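Local atomic coordinates of solute-binding periplasmic protein of iron/siderophore ABC transporter (Yersinia pestis, PDB entry 6B2Y), a protein that probably binds a chelated metal, likely iron held by a siderophore, in the periplasm and delivers it to its ABC transporter for uptake. Residues 67-72 and 181-186; 162-167 and 177-182; 304-309 and 326-331. All coordinates share one frame; numbering follows the deposited sequence.

Contact 1 (67-72 and 181-186); sequences YAVSLL and KALHRE
In the N-terminal lobe of this two-lobed binding protein, L72 and V69 of 67-72 meet L183 and R185 at a helix-to-helix junction: helix 168-182 ends here and the long helix 186-207 begins. The turn has the features of a Schellman motif. H184 takes a positive phi of 59°, its N makes a weak bond to K181 O, and R185 N probably binds G180 O.

Across the contact, CD1 of L183 comes within 4.2 Å of CG2 of V69, the two side chains crossing at about a right angle. The same CD1 lies 4.2 Å from CD1 of L72, so one methyl serves both residues. L183 also touches I132 and I134 of strand 132-136, and V69 touches I134 as well, while L72 also rests on A189 of the following helix.

R185 packs the aliphatic part of its side chain on L72. Its CB sits 3.9 Å from CB of L72, and its chain then bends at chi2 (-74°), which carries CD to 3.6 Å from L72 O. That oxygen lies near the guanidinium plane at its edge, yet no direct bond joins them; a water donates to L72 O at 2.8 Å and accepts a weak bond from R185 NE. E73 offers a distant, weak ion pair, and R80, whose NH1 binds L183 O, places a like charge close by. The guanidinium is fixed more firmly within its own turn: R185 NH1 reaches H184 O at 3.0 Å, with the acceptor in the guanidinium plane but the donor 57° above the plane of that carbonyl.

Contact 2 (162-167 and 177-182); sequences VDFRNS and RLLGKA
L178 opens the contact by reaching toward V162 with one branch: its CD2 stands 3.9 Å from V162 CG1. The leucine extends with CG anti to the backbone N (chi1 164°), and this swings the branched end out from the helix to the valine, whose side chain it meets at a slant. One residue on, L179 meets the same methyl from a second direction, roughly at right angles to the first. Its CG is 3.8 Å from V162 CG1, with CD1 and CD2 both close behind, so the methyl is set against the fork of the leucine and the two side chains cross nearly perpendicularly. L179 CD1 also approaches the ring of F164, coming to CZ at 4.4 Å along the ring edge and close to its plane, not over a face.

These residues close a beta-alpha unit of the parallel, Rossmann-like sheet in the N-terminal lobe. Strand 159-162, an outermost strand, ends at V162; a short loop turns the chain, and helix 168-182 packs back over the strand end. D163 organises that loop as an Asx turn and motif. Its OD1 takes R165 N at 3.0 Å from above the carboxylate plane and N166 N at 2.8 Å through the syn lone pair, while OD2 uses its own syn lone pair for S167 N and also receives N171 ND2. With three backbone N-H groups directed at it, the carboxylate probably keeps its negative charge. The D163 carbonyl, in turn, is tied to S175 OG of the helix.

Further along, the helix completes its last turn: A182 N binds L178 O at 2.8 Å, and the A182 side chain rests on I132 of the neighbouring strand.

Contact 3 (304-309 and 326-331); sequences ASLQKI and SYAIWH
Apolar helix-on-sheet packing joins L306 of helix 299-310 to A328 of strand 326-330 in the C-terminal lobe, where the strand runs between 275-280 and 381-383 of a mixed sheet. The segment axes pass 9.2 Å apart at an angle of 120°. On the helix side a single leucine, L306, makes the contact. With CG anti to the backbone N (chi1 178°), L306 drops both branches onto the sheet. CD1 meets the A328 methyl, CB, at 3.9 Å. CD2 settles instead over the backbone just before it, 4.0 Å from A328 N and 4.1 Å from Y327 C. I382 of the adjoining strand touches both L306 and A328, and V291 also lies against A328. The Y327 side chain points away from the helix, to stack on W349 at the other side of the sheet.

No hydrogen bond crosses from helix to strand. The backbone of A328 is already bonded to I382 and that of Y327 to Y276 and A278, which leaves the leucine branches to meet a sheet surface of methyl and satisfied peptide groups; cohesion here comes from van der Waals contact and the burial of apolar surface.

Contacts 1 and 2 are neighbours in the N-terminal lobe, with centres about 10 Å apart. Both draw on helix 168-182 and share K181 and A182; A68, on helix 66-70, joins them by packing its CB 3.6 Å from L179 CD1. Contact 3 lies on the opposite side of the chain's centre, about 32 Å and 29 Å from the centres of contacts 1 and 2, and comes last along the chain. Contact 1 spans 67 to 186 and takes in all of contact 2. The example illustrates lobes with separate cores that nevertheless touch: Y67 OH packs 3.6 Å from W330 CH2, though neither residue takes part in its contact.

Contact 1 (67-72 and 181-186)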
loop_
_atom_site.group_PDB
_atom_site.type_symbol
_atom_site.label_atom_id
_atom_site.label_comp_id
_atom_site.label_asym_id
_atom_site.label_seq_id
_atom_site.Cartn_x
_atom_site.Cartn_y
_atom_site.Cartn_z
ATOM N N TYR A 67 0.568 8.533 2.206
ATOM C CA TYR A 67 -0.412 8.224 1.164
ATOM C C TYR A 67 -1.819 8.520 1.663
ATOM O O TYR A 67 -2.616 9.152 0.964
ATOM C CB TYR A 67 -0.326 6.764 0.725
ATOM C CG TYR A 67 1.024 6.284 0.265
ATOM C CD1 TYR A 67 1.812 7.026 -0.625
ATOM C CD2 TYR A 67 1.507 5.051 0.699
ATOM C CE1 TYR A 67 3.055 6.545 -1.041
ATOM C CE2 TYR A 67 2.741 4.577 0.295
ATOM C CZ TYR A 67 3.507 5.331 -0.576
ATOM O OH TYR A 67 4.721 4.826 -0.963
ATOM N N ALA A 68 -2.137 8.072 2.877
ATOM C CA ALA A 68 -3.484 8.275 3.400
ATOM C C ALA A 68 -3.754 9.746 3.663
ATOM O O ALA A 68 -4.828 10.259 3.326
ATOM C CB ALA A 68 -3.684 7.447 4.673
ATOM N N VAL A 69 -2.770 10.451 4.222
ATOM C CA VAL A 69 -2.957 11.861 4.543
ATOM C C VAL A 69 -3.081 12.690 3.271
ATOM O O VAL A 69 -3.866 13.648 3.229
ATOM C CB VAL A 69 -1.805 12.333 5.452
ATOM C CG1 VAL A 69 -1.778 13.869 5.584
ATOM C CG2 VAL A 69 -1.933 11.689 6.808
ATOM N N SER A 70 -2.367 12.308 2.205
ATOM C CA SER A 70 -2.441 13.047 0.942
ATOM C C SER A 70 -3.866 13.127 0.395
ATOM O O SER A 70 -4.211 14.111 -0.280
ATOM C CB SER A 70 -1.519 12.412 -0.098
ATOM O OG SER A 70 -2.068 11.207 -0.629
ATOM N N LEU A 71 -4.707 12.114 0.665
ATOM C CA LEU A 71 -6.076 12.127 0.155
ATOM C C LEU A 71 -6.948 13.185 0.815
ATOM O O LEU A 71 -8.038 13.472 0.305
ATOM C CB LEU A 71 -6.725 10.750 0.347
ATOM C CG LEU A 71 -6.035 9.611 -0.413
ATOM C CD1 LEU A 71 -6.553 8.259 0.073
ATOM C CD2 LEU A 71 -6.218 9.744 -1.924
ATOM N N LEU A 72 -6.505 13.773 1.928
ATOM C CA LEU A 72 -7.304 14.730 2.680
ATOM C C LEU A 72 -6.838 16.162 2.502
ATOM O O LEU A 72 -7.582 17.087 2.858
ATOM C CB LEU A 72 -7.275 14.396 4.179
ATOM C CG LEU A 72 -7.695 12.971 4.530
ATOM C CD1 LEU A 72 -7.585 12.676 6.032
ATOM C CD2 LEU A 72 -9.101 12.688 4.004
ATOM N N LYS A 181 -11.719 12.548 10.731
ATOM C CA LYS A 181 -12.148 13.123 12.000
ATOM C C LYS A 181 -10.967 13.696 12.783
ATOM O O LYS A 181 -11.039 14.823 13.299
ATOM C CB LYS A 181 -12.897 12.060 12.811
ATOM C CG LYS A 181 -13.546 12.564 14.092
ATOM C CD LYS A 181 -14.458 11.524 14.698
ATOM C CE LYS A 181 -15.124 12.059 15.949
ATOM N NZ LYS A 181 -16.063 11.083 16.593
ATOM N N ALA A 182 -9.871 12.937 12.883
ATOM C CA ALA A 182 -8.733 13.372 13.684
ATOM C C ALA A 182 -8.023 14.566 13.065
ATOM O O ALA A 182 -7.422 15.364 13.785
ATOM C CB ALA A 182 -7.738 12.224 13.859
ATOM N N LEU A 183 -8.060 14.698 11.744
ATOM C CA LEU A 183 -7.343 15.776 11.074
ATOM C C LEU A 183 -8.271 16.873 10.582
ATOM O O LEU A 183 -7.821 17.765 9.855
ATOM C CB LEU A 183 -6.529 15.223 9.910
ATOM C CG LEU A 183 -5.590 14.092 10.322
ATOM C CD1 LEU A 183 -4.859 13.524 9.137
ATOM C CD2 LEU A 183 -4.609 14.624 11.373
ATOM N N HIS A 184 -9.557 16.802 10.943
ATOM C CA HIS A 184 -10.541 17.830 10.617
ATOM C C HIS A 184 -10.661 18.025 9.104
ATOM O O HIS A 184 -10.683 19.142 8.592
ATOM C CB HIS A 184 -10.205 19.134 11.344
ATOM C CG HIS A 184 -10.139 18.974 12.823
ATOM N ND1 HIS A 184 -11.241 18.636 13.583
ATOM C CD2 HIS A 184 -9.104 19.079 13.689
ATOM C CE1 HIS A 184 -10.889 18.552 14.853
ATOM N NE2 HIS A 184 -9.596 18.804 14.942
ATOM N N ARG A 185 -10.760 16.911 8.387
ATOM C CA ARG A 185 -11.034 16.896 6.950
ATOM C C ARG A 185 -12.136 15.881 6.635
ATOM O O ARG A 185 -11.995 15.019 5.764
ATOM C CB ARG A 185 -9.768 16.582 6.161
ATOM C CG ARG A 185 -8.649 17.595 6.369
ATOM C CD ARG A 185 -8.958 18.895 5.635
ATOM N NE ARG A 185 -7.809 19.801 5.637
ATOM C CZ ARG A 185 -7.489 20.600 6.653
ATOM N NH1 ARG A 185 -8.223 20.594 7.750
ATOM N NH2 ARG A 185 -6.425 21.397 6.575
ATOM N N GLU A 186 -13.262 15.997 7.337
ATOM C CA GLU A 186 -14.303 14.970 7.253
ATOM C C GLU A 186 -14.907 14.870 5.852
ATOM O O GLU A 186 -15.233 13.773 5.385
ATOM C CB GLU A 186 -15.398 15.257 8.280
ATOM C CG GLU A 186 -14.979 14.998 9.711
ATOM C CD GLU A 186 -14.431 16.222 10.425
ATOM O OE1 GLU A 186 -14.437 16.191 11.672
ATOM O OE2 GLU A 186 -13.994 17.207 9.756
HETATM O O HOH W 1 -7.974 19.790 2.397
#

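Contact 2 (162-167 and 177-182)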
loop_
_atom_site.group_PDB
_atom_site.type_symbol
_atom_site.label_atom_id
_atom_site.label_comp_id
_atom_site.label_asym_id
_atom_site.label_seq_id
_atom_site.Cartn_x
_atom_site.Cartn_y
_atom_site.Cartn_z
ATOM N N VAL A 162 -4.092 3.724 12.788
ATOM C CA VAL A 162 -4.878 3.332 11.621
ATOM C C VAL A 162 -4.425 1.943 11.186
ATOM O O VAL A 162 -3.452 1.400 11.700
ATOM C CB VAL A 162 -4.743 4.330 10.457
ATOM C CG1 VAL A 162 -5.324 5.686 10.836
ATOM C CG2 VAL A 162 -3.251 4.438 10.017
ATOM N N ASP A 163 -5.155 1.355 10.234
ATOM C CA ASP A 163 -4.682 0.111 9.635
ATOM C C ASP A 163 -5.119 0.018 8.178
ATOM O O ASP A 163 -6.323 0.035 7.882
ATOM C CB ASP A 163 -5.189 -1.124 10.380
ATOM C CG ASP A 163 -4.741 -2.417 9.698
ATOM O OD1 ASP A 163 -3.529 -2.565 9.450
ATOM O OD2 ASP A 163 -5.610 -3.263 9.386
ATOM N N PHE A 164 -4.129 -0.112 7.290
ATOM C CA PHE A 164 -4.301 -0.479 5.886
ATOM C C PHE A 164 -3.558 -1.756 5.547
ATOM O O PHE A 164 -3.540 -2.164 4.376
ATOM C CB PHE A 164 -3.791 0.643 4.966
ATOM C CG PHE A 164 -4.419 1.970 5.232
ATOM C CD1 PHE A 164 -5.740 2.208 4.863
ATOM C CD2 PHE A 164 -3.693 2.979 5.873
ATOM C CE1 PHE A 164 -6.328 3.431 5.088
ATOM C CE2 PHE A 164 -4.272 4.204 6.112
ATOM C CZ PHE A 164 -5.593 4.431 5.727
ATOM N N ARG A 165 -2.942 -2.397 6.538
ATOM C CA ARG A 165 -1.992 -3.477 6.317
ATOM C C ARG A 165 -2.506 -4.826 6.791
ATOM O O ARG A 165 -2.402 -5.819 6.068
ATOM C CB ARG A 165 -0.670 -3.158 7.038
ATOM C CG ARG A 165 0.540 -3.930 6.461
ATOM C CD ARG A 165 1.752 -3.884 7.404
ATOM N NE ARG A 165 1.346 -4.325 8.732
ATOM C CZ ARG A 165 1.409 -3.576 9.824
ATOM N NH1 ARG A 165 1.913 -2.347 9.753
ATOM N NH2 ARG A 165 0.989 -4.067 10.987
ATOM N N ASN A 166 -3.031 -4.896 8.015
ATOM C CA ASN A 166 -3.446 -6.182 8.567
ATOM C C ASN A 166 -4.690 -6.697 7.863
ATOM O O ASN A 166 -4.713 -7.814 7.326
ATOM C CB ASN A 166 -3.703 -6.048 10.068
ATOM C CG ASN A 166 -2.448 -5.710 10.840
ATOM O OD1 ASN A 166 -1.349 -5.777 10.304
ATOM N ND2 ASN A 166 -2.603 -5.363 12.121
ATOM N N SER A 167 -5.750 -5.897 7.865
ATOM C CA SER A 167 -7.020 -6.287 7.262
ATOM C C SER A 167 -7.561 -5.128 6.446
ATOM O O SER A 167 -8.487 -4.427 6.876
ATOM C CB SER A 167 -8.007 -6.710 8.353
ATOM O OG SER A 167 -7.329 -7.531 9.307
ATOM N N ARG A 177 -12.134 7.303 7.587
ATOM C CA ARG A 177 -13.058 8.134 8.354
ATOM C C ARG A 177 -12.377 8.666 9.610
ATOM O O ARG A 177 -12.487 9.862 9.933
ATOM C CB ARG A 177 -14.327 7.350 8.729
ATOM C CG ARG A 177 -15.339 8.219 9.516
ATOM C CD ARG A 177 -16.695 7.504 9.757
ATOM N NE ARG A 177 -17.336 7.152 8.490
ATOM C CZ ARG A 177 -17.308 5.928 7.962
ATOM N NH1 ARG A 177 -16.702 4.933 8.592
ATOM N NH2 ARG A 177 -17.881 5.696 6.789
ATOM N N LEU A 178 -11.641 7.797 10.307
ATOM C CA LEU A 178 -10.908 8.199 11.507
ATOM C C LEU A 178 -9.901 9.314 11.218
ATOM O O LEU A 178 -9.777 10.274 11.996
ATOM C CB LEU A 178 -10.197 6.977 12.095
ATOM C CG LEU A 178 -9.086 7.231 13.107
ATOM C CD1 LEU A 178 -9.715 7.732 14.407
ATOM C CD2 LEU A 178 -8.374 5.905 13.334
ATOM N N LEU A 179 -9.128 9.181 10.138
ATOM C CA LEU A 179 -8.197 10.246 9.767
ATOM C C LEU A 179 -8.936 11.541 9.452
ATOM O O LEU A 179 -8.482 12.631 9.830
ATOM C CB LEU A 179 -7.348 9.823 8.562
ATOM C CG LEU A 179 -6.209 8.863 8.899
ATOM C CD1 LEU A 179 -5.475 8.356 7.641
ATOM C CD2 LEU A 179 -5.226 9.517 9.878
ATOM N N GLY A 180 -10.070 11.444 8.754
ATOM C CA GLY A 180 -10.848 12.637 8.460
ATOM C C GLY A 180 -11.334 13.330 9.718
ATOM O O GLY A 180 -11.363 14.558 9.791
ATOM N N LYS A 181 -11.719 12.548 10.731
ATOM C CA LYS A 181 -12.148 13.123 12.000
ATOM C C LYS A 181 -10.967 13.696 12.783
ATOM O O LYS A 181 -11.039 14.823 13.299
ATOM C CB LYS A 181 -12.897 12.060 12.811
ATOM C CG LYS A 181 -13.546 12.564 14.092
ATOM C CD LYS A 181 -14.458 11.524 14.698
ATOM C CE LYS A 181 -15.124 12.059 15.949
ATOM N NZ LYS A 181 -16.063 11.083 16.593
ATOM N N ALA A 182 -9.871 12.937 12.883
ATOM C CA ALA A 182 -8.733 13.372 13.684
ATOM C C ALA A 182 -8.023 14.566 13.065
ATOM O O ALA A 182 -7.422 15.364 13.785
ATOM C CB ALA A 182 -7.738 12.224 13.859
#

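Contact 3 (304-309 and 326-331)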
loop_
_atom_site.group_PDB
_atom_site.type_symbol
_atom_site.label_atom_id
_atom_site.label_comp_id
_atom_site.label_asym_id
_atom_site.label_seq_id
_atom_site.Cartn_x
_atom_site.Cartn_y
_atom_site.Cartn_z
ATOM N N ALA A 304 10.812 -5.645 -18.105
ATOM C CA ALA A 304 12.132 -6.282 -18.096
ATOM C C ALA A 304 12.518 -6.796 -16.711
ATOM O O ALA A 304 13.126 -7.872 -16.589
ATOM C CB ALA A 304 13.176 -5.298 -18.590
ATOM N N SER A 305 12.077 -6.119 -15.646
ATOM C CA SER A 305 12.381 -6.606 -14.304
ATOM C C SER A 305 11.516 -7.807 -13.918
ATOM O O SER A 305 11.981 -8.681 -13.183
ATOM C CB SER A 305 12.193 -5.485 -13.281
ATOM O OG SER A 305 10.820 -5.279 -12.999
ATOM N N LEU A 306 10.266 -7.867 -14.400
ATOM C CA LEU A 306 9.405 -9.010 -14.093
ATOM C C LEU A 306 9.943 -10.288 -14.739
ATOM O O LEU A 306 10.039 -11.331 -14.086
ATOM C CB LEU A 306 7.977 -8.730 -14.567
ATOM C CG LEU A 306 6.970 -9.871 -14.359
ATOM C CD1 LEU A 306 6.959 -10.304 -12.904
ATOM C CD2 LEU A 306 5.580 -9.495 -14.833
ATOM N N GLN A 307 10.324 -10.205 -16.025
ATOM C CA GLN A 307 10.953 -11.328 -16.724
ATOM C C GLN A 307 12.134 -11.881 -15.938
ATOM O O GLN A 307 12.305 -13.102 -15.840
ATOM C CB GLN A 307 11.400 -10.889 -18.126
ATOM C CG GLN A 307 10.260 -10.601 -19.087
ATOM C CD GLN A 307 9.264 -11.742 -19.141
ATOM O OE1 GLN A 307 9.640 -12.911 -19.037
ATOM N NE2 GLN A 307 7.984 -11.409 -19.282
ATOM N N LYS A 308 12.965 -11.007 -15.363
ATOM C CA LYS A 308 14.095 -11.514 -14.590
ATOM C C LYS A 308 13.623 -12.210 -13.320
ATOM O O LYS A 308 14.162 -13.260 -12.942
ATOM C CB LYS A 308 15.070 -10.386 -14.250
ATOM C CG LYS A 308 16.025 -10.741 -13.112
ATOM C CD LYS A 308 17.421 -10.149 -13.323
ATOM C CE LYS A 308 17.358 -8.744 -13.901
ATOM N NZ LYS A 308 18.711 -8.100 -13.936
ATOM N N ILE A 309 12.617 -11.641 -12.649
ATOM C CA ILE A 309 12.100 -12.247 -11.425
ATOM C C ILE A 309 11.486 -13.609 -11.726
ATOM O O ILE A 309 11.577 -14.543 -10.919
ATOM C CB ILE A 309 11.095 -11.292 -10.749
ATOM C CG1 ILE A 309 11.842 -10.139 -10.075
ATOM C CG2 ILE A 309 10.225 -12.025 -9.724
ATOM C CD1 ILE A 309 12.569 -10.571 -8.824
ATOM N N SER A 326 1.316 -14.705 -15.243
ATOM C CA SER A 326 2.212 -14.080 -14.275
ATOM C C SER A 326 2.106 -12.567 -14.379
ATOM O O SER A 326 1.985 -12.014 -15.483
ATOM C CB SER A 326 3.665 -14.535 -14.489
ATOM O OG SER A 326 3.860 -15.872 -14.036
ATOM N N TYR A 327 2.139 -11.898 -13.220
ATOM C CA TYR A 327 1.869 -10.465 -13.125
ATOM C C TYR A 327 2.704 -9.874 -11.997
ATOM O O TYR A 327 3.197 -10.596 -11.131
ATOM C CB TYR A 327 0.367 -10.187 -12.870
ATOM C CG TYR A 327 -0.539 -11.002 -13.774
ATOM C CD1 TYR A 327 -1.026 -10.459 -14.951
ATOM C CD2 TYR A 327 -0.891 -12.319 -13.452
ATOM C CE1 TYR A 327 -1.840 -11.193 -15.791
ATOM C CE2 TYR A 327 -1.702 -13.074 -14.301
ATOM C CZ TYR A 327 -2.174 -12.496 -15.466
ATOM O OH TYR A 327 -2.985 -13.213 -16.327
ATOM N N ALA A 328 2.850 -8.546 -12.008
ATOM C CA ALA A 328 3.491 -7.850 -10.899
ATOM C C ALA A 328 2.653 -6.653 -10.467
ATOM O O ALA A 328 2.014 -5.987 -11.288
ATOM C CB ALA A 328 4.918 -7.379 -11.238
ATOM N N ILE A 329 2.679 -6.392 -9.158
ATOM C CA ILE A 329 1.917 -5.319 -8.532
ATOM C C ILE A 329 2.850 -4.491 -7.653
ATOM O O ILE A 329 3.790 -5.018 -7.050
ATOM C CB ILE A 329 0.740 -5.889 -7.700
ATOM C CG1 ILE A 329 -0.167 -4.760 -7.223
ATOM C CG2 ILE A 329 1.272 -6.725 -6.523
ATOM C CD1 ILE A 329 -0.982 -4.118 -8.334
ATOM N N TRP A 330 2.571 -3.188 -7.566
ATOM C CA TRP A 330 3.366 -2.291 -6.721
ATOM C C TRP A 330 3.209 -2.658 -5.251
ATOM O O TRP A 330 2.089 -2.741 -4.736
ATOM C CB TRP A 330 2.923 -0.850 -6.955
ATOM C CG TRP A 330 3.771 0.247 -6.368
ATOM C CD1 TRP A 330 5.104 0.476 -6.591
ATOM C CD2 TRP A 330 3.317 1.312 -5.525
ATOM N NE1 TRP A 330 5.513 1.613 -5.921
ATOM C CE2 TRP A 330 4.436 2.145 -5.260
ATOM C CE3 TRP A 330 2.072 1.649 -4.968
ATOM C CZ2 TRP A 330 4.349 3.280 -4.462
ATOM C CZ3 TRP A 330 1.984 2.783 -4.169
ATOM C CH2 TRP A 330 3.117 3.581 -3.917
ATOM N N HIS A 331 4.337 -2.858 -4.569
ATOM C CA HIS A 331 4.273 -3.432 -3.235
ATOM C C HIS A 331 3.605 -2.500 -2.238
ATOM O O HIS A 331 2.919 -2.972 -1.320
ATOM C CB HIS A 331 5.660 -3.793 -2.732
ATOM C CG HIS A 331 5.638 -4.340 -1.345
ATOM N ND1 HIS A 331 5.131 -5.590 -1.056
ATOM C CD2 HIS A 331 6.001 -3.792 -0.161
ATOM C CE1 HIS A 331 5.193 -5.788 0.248
ATOM N NE2 HIS A 331 5.730 -4.718 0.811
#